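Local coordinates for protein probable benzoylformate decarboxylase (PDB 7ORX) that belongs to the thiamine-diphosphate-dependent enzyme family and binds thiamine diphosphate together with a sodium ion, at residues G355-Q360 with R525-E530; Q360-V365 with I454-G459; N71-S76 with V111-V116. All blocks are in the same frame, centred on the assembly; numbering follows the deposited sequence.

Contact 1. Residues G355-Q360 with R525-E530; sequences GLDPAQ and RTNFDE
N527 lays its amide across the backbone of G355 and L356, and both ends of that flat group find partners. OD1 of N527 takes the N-H of G355 at 3.1 Å, in the carbonyl plane and on a lone pair. On the other branch, ND2 of N527 gives a nearly straight bond to OD1 of D357 at 2.7 Å (165° at the hydrogen), with the acceptor lying in the amide plane; a weak bond runs from the same nitrogen to G355 O. The carboxylate and amide planes are turned 65° apart, and the two side chains cross at about a right angle. CG of N527 stands beside its own backbone N (chi1 -41°), which directs the amide back over the 355-357 loop.

Alongside these bonds the main chains meet in a single beta bridge between L356 and T526. L356 N donates to R525 O at 3.0 Å, and N527 N returns a bond to L356 O at 3.0 Å. P358, the first residue of helix 358-368, rests CD against N527 O at 3.7 Å.

The contact thus joins the start of this helix to the chain leaving strand 520-525, the strand that lies beside 452-457 in the C-terminal cofactor-binding sheet. With contacts from G355 and D357 at its two ends, the amide of N527 has its rotation fixed, and its N-H probably tempers the negative charge of D357.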
loop_
_atom_site.group_PDB
_atom_site.type_symbol
_atom_site.label_atom_id
_atom_site.label_comp_id
_atom_site.label_asym_id
_atom_site.label_seq_id
_atom_site.Cartn_x
_atom_site.Cartn_y
_atom_site.Cartn_z
ATOM N N GLY C 355 -9.802 -3.180 -49.540
ATOM C CA GLY C 355 -10.730 -2.409 -48.682
ATOM C C GLY C 355 -10.503 -0.903 -48.773
ATOM O O GLY C 355 -9.982 -0.431 -49.811
ATOM N N LEU C 356 -10.892 -0.177 -47.717
ATOM C CA LEU C 356 -10.771 1.299 -47.594
ATOM C C LEU C 356 -9.447 1.638 -46.882
ATOM O O LEU C 356 -9.065 0.935 -45.954
ATOM C CB LEU C 356 -11.934 1.838 -46.759
ATOM C CG LEU C 356 -13.353 1.811 -47.322
ATOM C CD1 LEU C 356 -13.696 3.095 -48.025
ATOM C CD2 LEU C 356 -13.600 0.639 -48.217
ATOM N N ASP C 357 -8.782 2.714 -47.280
ATOM C CA ASP C 357 -7.703 3.349 -46.478
ATOM C C ASP C 357 -8.392 4.174 -45.416
ATOM O O ASP C 357 -9.440 4.762 -45.661
ATOM C CB ASP C 357 -6.769 4.246 -47.295
ATOM C CG ASP C 357 -5.591 3.499 -47.911
ATOM O OD1 ASP C 357 -5.784 2.322 -48.351
ATOM O OD2 ASP C 357 -4.478 4.080 -47.930
ATOM N N PRO C 358 -7.871 4.167 -44.177
ATOM C CA PRO C 358 -8.475 4.978 -43.117
ATOM C C PRO C 358 -8.724 6.437 -43.544
ATOM O O PRO C 358 -9.762 6.938 -43.237
ATOM C CB PRO C 358 -7.447 4.818 -41.991
ATOM C CG PRO C 358 -6.987 3.394 -42.175
ATOM C CD PRO C 358 -6.793 3.286 -43.692
ATOM N N ALA C 359 -7.814 7.069 -44.279
ATOM C CA ALA C 359 -7.967 8.479 -44.720
ATOM C C ALA C 359 -9.236 8.613 -45.565
ATOM O O ALA C 359 -9.922 9.595 -45.425
ATOM C CB ALA C 359 -6.744 8.959 -45.461
ATOM N N GLN C 360 -9.562 7.634 -46.389
ATOM C CA GLN C 360 -10.788 7.687 -47.231
ATOM C C GLN C 360 -12.009 7.393 -46.374
ATOM O O GLN C 360 -13.050 8.036 -46.577
ATOM C CB GLN C 360 -10.736 6.691 -48.387
ATOM C CG GLN C 360 -11.862 6.933 -49.377
ATOM C CD GLN C 360 -11.957 5.837 -50.411
ATOM O OE1 GLN C 360 -12.578 6.009 -51.461
ATOM N NE2 GLN C 360 -11.368 4.687 -50.110
ATOM N N ARG C 525 -13.821 -3.266 -43.879
ATOM C CA ARG C 525 -12.514 -3.884 -44.184
ATOM C C ARG C 525 -11.568 -2.746 -44.570
ATOM O O ARG C 525 -11.883 -2.000 -45.522
ATOM C CB ARG C 525 -12.666 -4.934 -45.289
ATOM C CG ARG C 525 -11.533 -5.940 -45.304
ATOM C CD ARG C 525 -10.641 -5.761 -46.513
ATOM N NE ARG C 525 -11.028 -6.639 -47.625
ATOM C CZ ARG C 525 -10.413 -7.774 -47.989
ATOM N NH1 ARG C 525 -9.361 -8.217 -47.316
ATOM N NH2 ARG C 525 -10.853 -8.466 -49.037
ATOM N N THR C 526 -10.461 -2.598 -43.840
ATOM C CA THR C 526 -9.461 -1.512 -44.033
ATOM C C THR C 526 -8.111 -2.106 -44.432
ATOM O O THR C 526 -7.912 -3.336 -44.215
ATOM C CB THR C 526 -9.307 -0.640 -42.779
ATOM O OG1 THR C 526 -8.898 -1.478 -41.702
ATOM C CG2 THR C 526 -10.576 0.106 -42.418
ATOM N N ASN C 527 -7.234 -1.270 -45.000
ATOM C CA ASN C 527 -5.876 -1.656 -45.471
ATOM C C ASN C 527 -4.824 -1.137 -44.496
ATOM O O ASN C 527 -4.868 0.102 -44.077
ATOM C CB ASN C 527 -5.535 -1.104 -46.856
ATOM C CG ASN C 527 -6.700 -1.190 -47.814
ATOM O OD1 ASN C 527 -7.340 -2.246 -47.942
ATOM N ND2 ASN C 527 -6.985 -0.074 -48.461
ATOM N N PHE C 528 -3.895 -2.033 -44.165
ATOM C CA PHE C 528 -2.716 -1.736 -43.324
ATOM C C PHE C 528 -1.497 -1.766 -44.247
ATOM O O PHE C 528 -1.311 -2.843 -44.877
ATOM C CB PHE C 528 -2.623 -2.698 -42.127
ATOM C CG PHE C 528 -1.480 -2.333 -41.216
ATOM C CD1 PHE C 528 -1.473 -1.104 -40.561
ATOM C CD2 PHE C 528 -0.376 -3.166 -41.092
ATOM C CE1 PHE C 528 -0.396 -0.724 -39.777
ATOM C CE2 PHE C 528 0.702 -2.777 -40.315
ATOM C CZ PHE C 528 0.693 -1.558 -39.660
ATOM N N ASP C 529 -0.745 -0.653 -44.312
ATOM C CA ASP C 529 0.555 -0.497 -45.038
ATOM C C ASP C 529 1.631 -1.470 -44.512
ATOM O O ASP C 529 2.145 -1.263 -43.379
ATOM C CB ASP C 529 1.113 0.935 -44.944
ATOM C CG ASP C 529 0.313 1.976 -45.704
ATOM O OD1 ASP C 529 -0.522 2.609 -45.028
ATOM O OD2 ASP C 529 0.521 2.139 -46.953
ATOM N N GLU C 530 1.955 -2.509 -45.311
ATOM C CA GLU C 530 3.019 -3.524 -45.051
ATOM C C GLU C 530 4.255 -3.157 -45.891
ATOM O O GLU C 530 5.356 -3.682 -45.575
ATOM C CB GLU C 530 2.481 -4.955 -45.274
ATOM C CG GLU C 530 1.295 -5.282 -44.363
ATOM C CD GLU C 530 1.182 -6.720 -43.869
ATOM O OE1 GLU C 530 0.815 -6.914 -42.679
ATOM O OE2 GLU C 530 1.475 -7.635 -44.677
#

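Contact 2. Residues Q360-V365 with I454-G459; sequences QLFALV and IILNNG. With NA (sodium ion), chain J; TPP (thiamine diphosphate), chain I.
L361 and L456 meet where helix 358-368 packs on the parallel sheet of the C-terminal thiamine-diphosphate-binding domain, an alpha/beta fold in which strand 452-457 is an inner strand. The short helix and strand segments run nearly antiparallel, at 164°, with their axes 11.9 Å apart, and only apolar side chains fill the interval.

CG of L361 stands anti to its backbone N (chi1 180°), which carries CD2 to the strand; this one methyl touches L456 CG at 3.7 Å and also reaches CG2 of I454. L456 stands with CG beside its own backbone N (chi1 -76°), and its CD2 methyl touches both L361 and the F362 ring, the two partners about a right angle apart around it, with CZ of F362 3.9 Å away. F362 and L456 cross at about a right angle. One turn along the helix, V365 and I454 slide past each other in opposite directions, CG2 of V365 lying 4.1 Å from CD1 of I454. The F362 ring also stacks edge-to-face on F386, and L361 leans on F506 of helix 503-515.

Past the packed residues, the strand runs out into the metal site. N458 joins D431 and T460 in binding the sodium ion, which also holds the diphosphate of the cofactor. N457 forms an Asx turn: its OD1 accepts the backbone N of G459 at 2.9 Å.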
loop_
_atom_site.group_PDB
_atom_site.type_symbol
_atom_site.label_atom_id
_atom_site.label_comp_id
_atom_site.label_asym_id
_atom_site.label_seq_id
_atom_site.Cartn_x
_atom_site.Cartn_y
_atom_site.Cartn_z
ATOM N N GLN C 360 -9.562 7.634 -46.389
ATOM C CA GLN C 360 -10.788 7.687 -47.231
ATOM C C GLN C 360 -12.009 7.393 -46.374
ATOM O O GLN C 360 -13.050 8.036 -46.577
ATOM C CB GLN C 360 -10.736 6.691 -48.387
ATOM C CG GLN C 360 -11.862 6.933 -49.377
ATOM C CD GLN C 360 -11.957 5.837 -50.411
ATOM O OE1 GLN C 360 -12.578 6.009 -51.461
ATOM N NE2 GLN C 360 -11.368 4.687 -50.110
ATOM N N LEU C 361 -11.905 6.431 -45.470
ATOM C CA LEU C 361 -13.031 6.111 -44.565
ATOM C C LEU C 361 -13.401 7.360 -43.773
ATOM O O LEU C 361 -14.575 7.633 -43.636
ATOM C CB LEU C 361 -12.654 4.960 -43.636
ATOM C CG LEU C 361 -13.757 4.560 -42.679
ATOM C CD1 LEU C 361 -15.037 4.217 -43.415
ATOM C CD2 LEU C 361 -13.324 3.395 -41.814
ATOM N N PHE C 362 -12.428 8.113 -43.284
ATOM C CA PHE C 362 -12.699 9.313 -42.464
ATOM C C PHE C 362 -13.285 10.416 -43.342
ATOM O O PHE C 362 -14.170 11.142 -42.901
ATOM C CB PHE C 362 -11.472 9.717 -41.649
ATOM C CG PHE C 362 -11.055 8.717 -40.596
ATOM C CD1 PHE C 362 -11.970 7.927 -39.941
ATOM C CD2 PHE C 362 -9.724 8.551 -40.272
ATOM C CE1 PHE C 362 -11.567 6.970 -39.023
ATOM C CE2 PHE C 362 -9.324 7.616 -39.336
ATOM C CZ PHE C 362 -10.252 6.824 -38.709
ATOM N N ALA C 363 -12.879 10.522 -44.587
ATOM C CA ALA C 363 -13.446 11.520 -45.527
ATOM C C ALA C 363 -14.904 11.179 -45.825
ATOM O O ALA C 363 -15.711 12.096 -45.833
ATOM C CB ALA C 363 -12.609 11.605 -46.769
ATOM N N LEU C 364 -15.232 9.904 -46.043
ATOM C CA LEU C 364 -16.641 9.421 -46.140
ATOM C C LEU C 364 -17.364 9.727 -44.816
ATOM O O LEU C 364 -18.486 10.217 -44.861
ATOM C CB LEU C 364 -16.667 7.924 -46.453
ATOM C CG LEU C 364 -16.706 7.554 -47.932
ATOM C CD1 LEU C 364 -16.182 8.671 -48.850
ATOM C CD2 LEU C 364 -15.919 6.253 -48.154
ATOM N N VAL C 365 -16.755 9.484 -43.661
ATOM C CA VAL C 365 -17.450 9.805 -42.390
ATOM C C VAL C 365 -17.679 11.326 -42.315
ATOM O O VAL C 365 -18.756 11.726 -41.913
ATOM C CB VAL C 365 -16.672 9.264 -41.179
ATOM C CG1 VAL C 365 -17.172 9.847 -39.871
ATOM C CG2 VAL C 365 -16.696 7.733 -41.163
ATOM N N ILE C 454 -18.382 1.796 -35.807
ATOM C CA ILE C 454 -17.619 1.425 -37.021
ATOM C C ILE C 454 -16.372 0.689 -36.570
ATOM O O ILE C 454 -15.511 1.313 -35.941
ATOM C CB ILE C 454 -17.281 2.672 -37.835
ATOM C CG1 ILE C 454 -18.554 3.379 -38.287
ATOM C CG2 ILE C 454 -16.388 2.309 -38.986
ATOM C CD1 ILE C 454 -18.300 4.751 -38.909
ATOM N N ILE C 455 -16.304 -0.603 -36.839
ATOM C CA ILE C 455 -15.091 -1.424 -36.593
ATOM C C ILE C 455 -14.187 -1.222 -37.806
ATOM O O ILE C 455 -14.634 -1.534 -38.865
ATOM C CB ILE C 455 -15.464 -2.905 -36.421
ATOM C CG1 ILE C 455 -16.492 -3.147 -35.309
ATOM C CG2 ILE C 455 -14.221 -3.723 -36.206
ATOM C CD1 ILE C 455 -16.128 -2.543 -33.997
ATOM N N LEU C 456 -12.998 -0.661 -37.654
ATOM C CA LEU C 456 -11.989 -0.615 -38.720
ATOM C C LEU C 456 -11.214 -1.908 -38.587
ATOM O O LEU C 456 -10.423 -2.001 -37.654
ATOM C CB LEU C 456 -11.055 0.569 -38.537
ATOM C CG LEU C 456 -11.645 1.915 -38.916
ATOM C CD1 LEU C 456 -12.602 2.389 -37.870
ATOM C CD2 LEU C 456 -10.575 2.973 -39.034
ATOM N N ASN C 457 -11.509 -2.876 -39.453
ATOM C CA ASN C 457 -10.956 -4.246 -39.384
ATOM C C ASN C 457 -9.817 -4.387 -40.393
ATOM O O ASN C 457 -10.125 -4.624 -41.581
ATOM C CB ASN C 457 -12.030 -5.292 -39.674
ATOM C CG ASN C 457 -11.486 -6.706 -39.597
ATOM O OD1 ASN C 457 -10.273 -6.906 -39.558
ATOM N ND2 ASN C 457 -12.374 -7.687 -39.535
ATOM N N ASN C 458 -8.563 -4.315 -39.940
ATOM C CA ASN C 458 -7.384 -4.548 -40.801
ATOM C C ASN C 458 -6.731 -5.903 -40.466
ATOM O O ASN C 458 -5.639 -6.172 -40.974
ATOM C CB ASN C 458 -6.462 -3.324 -40.846
ATOM C CG ASN C 458 -5.899 -2.851 -39.540
ATOM O OD1 ASN C 458 -6.014 -3.530 -38.534
ATOM N ND2 ASN C 458 -5.296 -1.673 -39.579
ATOM N N GLY C 459 -7.417 -6.778 -39.733
ATOM C CA GLY C 459 -6.986 -8.165 -39.460
ATOM C C GLY C 459 -5.801 -8.261 -38.503
ATOM O O GLY C 459 -5.317 -9.382 -38.305
HETATM NA NA NA J . -6.391 -3.616 -36.454
HETATM N "N1'" TPP I . -3.816 -4.183 -23.953
HETATM C "C2'" TPP I . -4.484 -3.106 -23.520
HETATM C CM2 TPP I . -5.542 -3.303 -22.484
HETATM N "N3'" TPP I . -4.266 -1.860 -23.939
HETATM C "C4'" TPP I . -3.303 -1.674 -24.857
HETATM N "N4'" TPP I . -3.103 -0.409 -25.253
HETATM C "C5'" TPP I . -2.552 -2.749 -25.388
HETATM C "C6'" TPP I . -2.859 -3.993 -24.870
HETATM C "C7'" TPP I . -1.475 -2.571 -26.446
HETATM N N3 TPP I . -1.999 -2.158 -27.771
HETATM C C2 TPP I . -1.799 -0.931 -28.261
HETATM S S1 TPP I . -2.428 -0.726 -29.844
HETATM C C5 TPP I . -2.967 -2.379 -29.817
HETATM C C4 TPP I . -2.739 -2.982 -28.622
HETATM C CM4 TPP I . -3.167 -4.370 -28.243
HETATM C C6 TPP I . -3.558 -3.011 -31.047
HETATM C C7 TPP I . -5.024 -2.742 -31.216
HETATM O O7 TPP I . -5.188 -2.162 -32.524
HETATM P PA TPP I . -6.612 -2.131 -33.246
HETATM O O1A TPP I . -7.813 -1.811 -32.419
HETATM O O2A TPP I . -6.660 -3.426 -33.984
HETATM O O3A TPP I . -6.284 -0.890 -34.207
HETATM P PB TPP I . -5.100 -0.731 -35.314
HETATM O O1B TPP I . -5.265 0.625 -35.980
HETATM O O2B TPP I . -3.780 -0.881 -34.589
HETATM O O3B TPP I . -5.352 -1.875 -36.274
HETATM O O HOH W 1 -7.957 -1.981 -37.145
#

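Contact 3. Residues N71-S76 with V111-V116; sequences NLHAAS and VMLSNV. With TPP (thiamine diphosphate), chain K.
The cofactor site of the N-terminal thiamine-diphosphate-binding domain is lined in part by the turn where strand 68-73 gives way to helix 74-79, and here that turn packs against the loop 111-116. H73 and L113 form the centre of the contact. The leucine meets the imidazole through its CD1 methyl, which comes obliquely toward NE2 of H73, and the two side chains cross at about a right angle. CG of H73 is anti to its backbone N (chi1 175°), which swings the ring out of the strand and between two neighbours. The CB of A74 lies over the centre of one face, 3.7 Å above the plane, while C7' of the thiamine diphosphate lies over the opposite face, offset toward the rim. The same ring is placed by E31, to which ND1 of H73 is hydrogen-bonded.

L113 sits in the type II beta turn from V111 to S114, closed by the S114 N to V111 O bond of 3.1 Å. Its CD1 also touches A74 CB at 4.0 Å and S76 OG at 3.7 Å, so one methyl touches H73, A74 and S76 of the facing segment. A second subunit closes over the loop, with S403 packing on L113 and G405 on S76; the cofactor is likewise hydrogen-bonded by residues of that subunit, so the site lies between chains. Farther along, the amide of N115 meets A75, its CG lying 3.9 Å from A75 CB. On the cofactor side, CD2 of H73 comes to 3.5 Å from C4' of the thiamine diphosphate.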
loop_
_atom_site.group_PDB
_atom_site.type_symbol
_atom_site.label_atom_id
_atom_site.label_comp_id
_atom_site.label_asym_id
_atom_site.label_seq_id
_atom_site.Cartn_x
_atom_site.Cartn_y
_atom_site.Cartn_z
ATOM N N ASN C 71 -21.521 0.628 -9.541
ATOM C CA ASN C 71 -21.713 -0.336 -8.438
ATOM C C ASN C 71 -21.215 -1.707 -8.896
ATOM O O ASN C 71 -21.809 -2.321 -9.803
ATOM C CB ASN C 71 -23.166 -0.348 -7.991
ATOM C CG ASN C 71 -23.424 -1.288 -6.832
ATOM O OD1 ASN C 71 -22.657 -1.342 -5.872
ATOM N ND2 ASN C 71 -24.508 -2.040 -6.916
ATOM N N LEU C 72 -20.165 -2.221 -8.280
ATOM C CA LEU C 72 -19.481 -3.447 -8.730
ATOM C C LEU C 72 -19.533 -4.485 -7.619
ATOM O O LEU C 72 -19.886 -4.142 -6.481
ATOM C CB LEU C 72 -18.029 -3.089 -9.033
ATOM C CG LEU C 72 -17.836 -2.062 -10.137
ATOM C CD1 LEU C 72 -16.368 -1.642 -10.233
ATOM C CD2 LEU C 72 -18.322 -2.614 -11.467
ATOM N N HIS C 73 -19.110 -5.700 -7.947
ATOM C CA HIS C 73 -19.219 -6.884 -7.071
ATOM C C HIS C 73 -17.867 -7.243 -6.457
ATOM O O HIS C 73 -17.078 -7.889 -7.136
ATOM C CB HIS C 73 -19.811 -8.084 -7.817
ATOM C CG HIS C 73 -19.794 -9.292 -6.949
ATOM N ND1 HIS C 73 -20.506 -9.352 -5.729
ATOM C CD2 HIS C 73 -19.072 -10.426 -7.032
ATOM C CE1 HIS C 73 -20.260 -10.498 -5.137
ATOM N NE2 HIS C 73 -19.387 -11.179 -5.924
ATOM N N ALA C 74 -17.664 -6.926 -5.167
ATOM C CA ALA C 74 -16.594 -7.501 -4.311
ATOM C C ALA C 74 -15.225 -7.263 -4.964
ATOM O O ALA C 74 -15.069 -6.235 -5.673
ATOM C CB ALA C 74 -16.894 -8.971 -4.079
ATOM N N ALA C 75 -14.273 -8.188 -4.774
ATOM C CA ALA C 75 -12.880 -8.111 -5.281
ATOM C C ALA C 75 -12.796 -8.516 -6.765
ATOM O O ALA C 75 -12.035 -7.845 -7.514
ATOM C CB ALA C 75 -11.986 -8.979 -4.420
ATOM N N SER C 76 -13.527 -9.567 -7.167
ATOM C CA SER C 76 -13.522 -10.130 -8.550
ATOM C C SER C 76 -14.097 -9.108 -9.542
ATOM O O SER C 76 -13.475 -8.914 -10.618
ATOM C CB SER C 76 -14.230 -11.480 -8.629
ATOM O OG SER C 76 -15.366 -11.560 -7.767
ATOM N N VAL C 111 -14.295 -15.358 4.302
ATOM C CA VAL C 111 -15.378 -16.196 3.710
ATOM C C VAL C 111 -15.453 -15.844 2.216
ATOM O O VAL C 111 -14.845 -14.842 1.800
ATOM C CB VAL C 111 -16.732 -16.004 4.427
ATOM C CG1 VAL C 111 -16.647 -16.327 5.923
ATOM C CG2 VAL C 111 -17.322 -14.616 4.190
ATOM N N MET C 112 -16.172 -16.656 1.447
ATOM C CA MET C 112 -16.349 -16.530 -0.020
ATOM C C MET C 112 -16.841 -15.111 -0.344
ATOM O O MET C 112 -17.766 -14.672 0.317
ATOM C CB MET C 112 -17.333 -17.621 -0.486
ATOM C CG MET C 112 -17.478 -17.813 -1.985
ATOM S SD MET C 112 -16.017 -18.416 -2.862
ATOM C CE MET C 112 -16.783 -18.856 -4.420
ATOM N N LEU C 113 -16.180 -14.420 -1.279
ATOM C CA LEU C 113 -16.516 -13.061 -1.814
ATOM C C LEU C 113 -16.234 -11.943 -0.786
ATOM O O LEU C 113 -16.827 -10.845 -0.936
ATOM C CB LEU C 113 -17.959 -13.026 -2.343
ATOM C CG LEU C 113 -18.148 -13.492 -3.803
ATOM C CD1 LEU C 113 -17.112 -12.908 -4.775
ATOM C CD2 LEU C 113 -18.152 -15.013 -3.928
ATOM N N SER C 114 -15.331 -12.202 0.178
ATOM C CA SER C 114 -14.542 -11.197 0.951
ATOM C C SER C 114 -13.542 -10.511 0.014
ATOM O O SER C 114 -12.784 -11.235 -0.688
ATOM C CB SER C 114 -13.785 -11.781 2.116
ATOM O OG SER C 114 -14.639 -11.988 3.198
ATOM N N ASN C 115 -13.555 -9.173 0.031
ATOM C CA ASN C 115 -12.501 -8.261 -0.485
ATOM C C ASN C 115 -11.521 -8.029 0.685
ATOM O O ASN C 115 -11.902 -7.381 1.661
ATOM C CB ASN C 115 -13.181 -7.032 -1.112
ATOM C CG ASN C 115 -12.265 -6.044 -1.816
ATOM O OD1 ASN C 115 -11.030 -6.172 -1.767
ATOM N ND2 ASN C 115 -12.870 -5.043 -2.448
ATOM N N VAL C 116 -10.336 -8.640 0.636
ATOM C CA VAL C 116 -9.289 -8.554 1.704
ATOM C C VAL C 116 -8.446 -7.289 1.445
ATOM O O VAL C 116 -7.753 -7.279 0.406
ATOM C CB VAL C 116 -8.423 -9.836 1.766
ATOM C CG1 VAL C 116 -7.575 -9.895 3.039
ATOM C CG2 VAL C 116 -9.264 -11.109 1.630
HETATM N "N1'" TPP K . -19.149 -10.463 -11.487
HETATM C "C2'" TPP K . -18.099 -11.251 -11.225
HETATM C CM2 TPP K . -16.806 -10.944 -11.906
HETATM N "N3'" TPP K . -18.110 -12.292 -10.391
HETATM C "C4'" TPP K . -19.266 -12.574 -9.770
HETATM N "N4'" TPP K . -19.256 -13.617 -8.921
HETATM C "C5'" TPP K . -20.434 -11.813 -9.995
HETATM C "C6'" TPP K . -20.306 -10.751 -10.869
HETATM C "C7'" TPP K . -21.742 -12.128 -9.308
HETATM N N3 TPP K . -22.334 -13.396 -9.762
HETATM C C2 TPP K . -22.124 -14.549 -9.129
HETATM S S1 TPP K . -23.377 -15.654 -9.458
HETATM C C5 TPP K . -23.817 -14.713 -10.855
HETATM C C4 TPP K . -23.186 -13.515 -10.867
HETATM C CM4 TPP K . -23.342 -12.434 -11.894
HETATM C C6 TPP K . -24.772 -15.259 -11.886
HETATM C C7 TPP K . -24.074 -15.892 -13.081
HETATM O O7 TPP K . -25.078 -16.365 -14.026
HETATM P PA TPP K . -24.911 -17.786 -14.776
HETATM O O1A TPP K . -23.471 -18.033 -15.074
HETATM O O2A TPP K . -25.958 -17.703 -15.832
HETATM O O3A TPP K . -25.295 -18.901 -13.698
HETATM P PB TPP K . -26.720 -19.430 -13.209
HETATM O O1B TPP K . -26.647 -20.947 -13.166
HETATM O O2B TPP K . -26.897 -18.830 -11.845
HETATM O O3B TPP K . -27.717 -18.913 -14.215
#

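From the N terminus, contact 3 closes first, joining 71-76 to 111-116 around a 34-residue loop that includes strand 95-101 within the N-terminal cofactor-binding domain. Its loop is complete before the other two open, and the chain then passes through the central domain. Contact 1 next opens at 355-360 and closes only at 525-530, near the C terminus; contact 2, from 360-365 to 454-459, is nested inside that long loop. The two share Q360 and helix 358-368, and they touch directly, as in the packing of L356 on L364. Together they fasten this helix to two neighbouring strands of the C-terminal sheet, while contact 3 lies apart, its centre about 40 Å from that of contact 2.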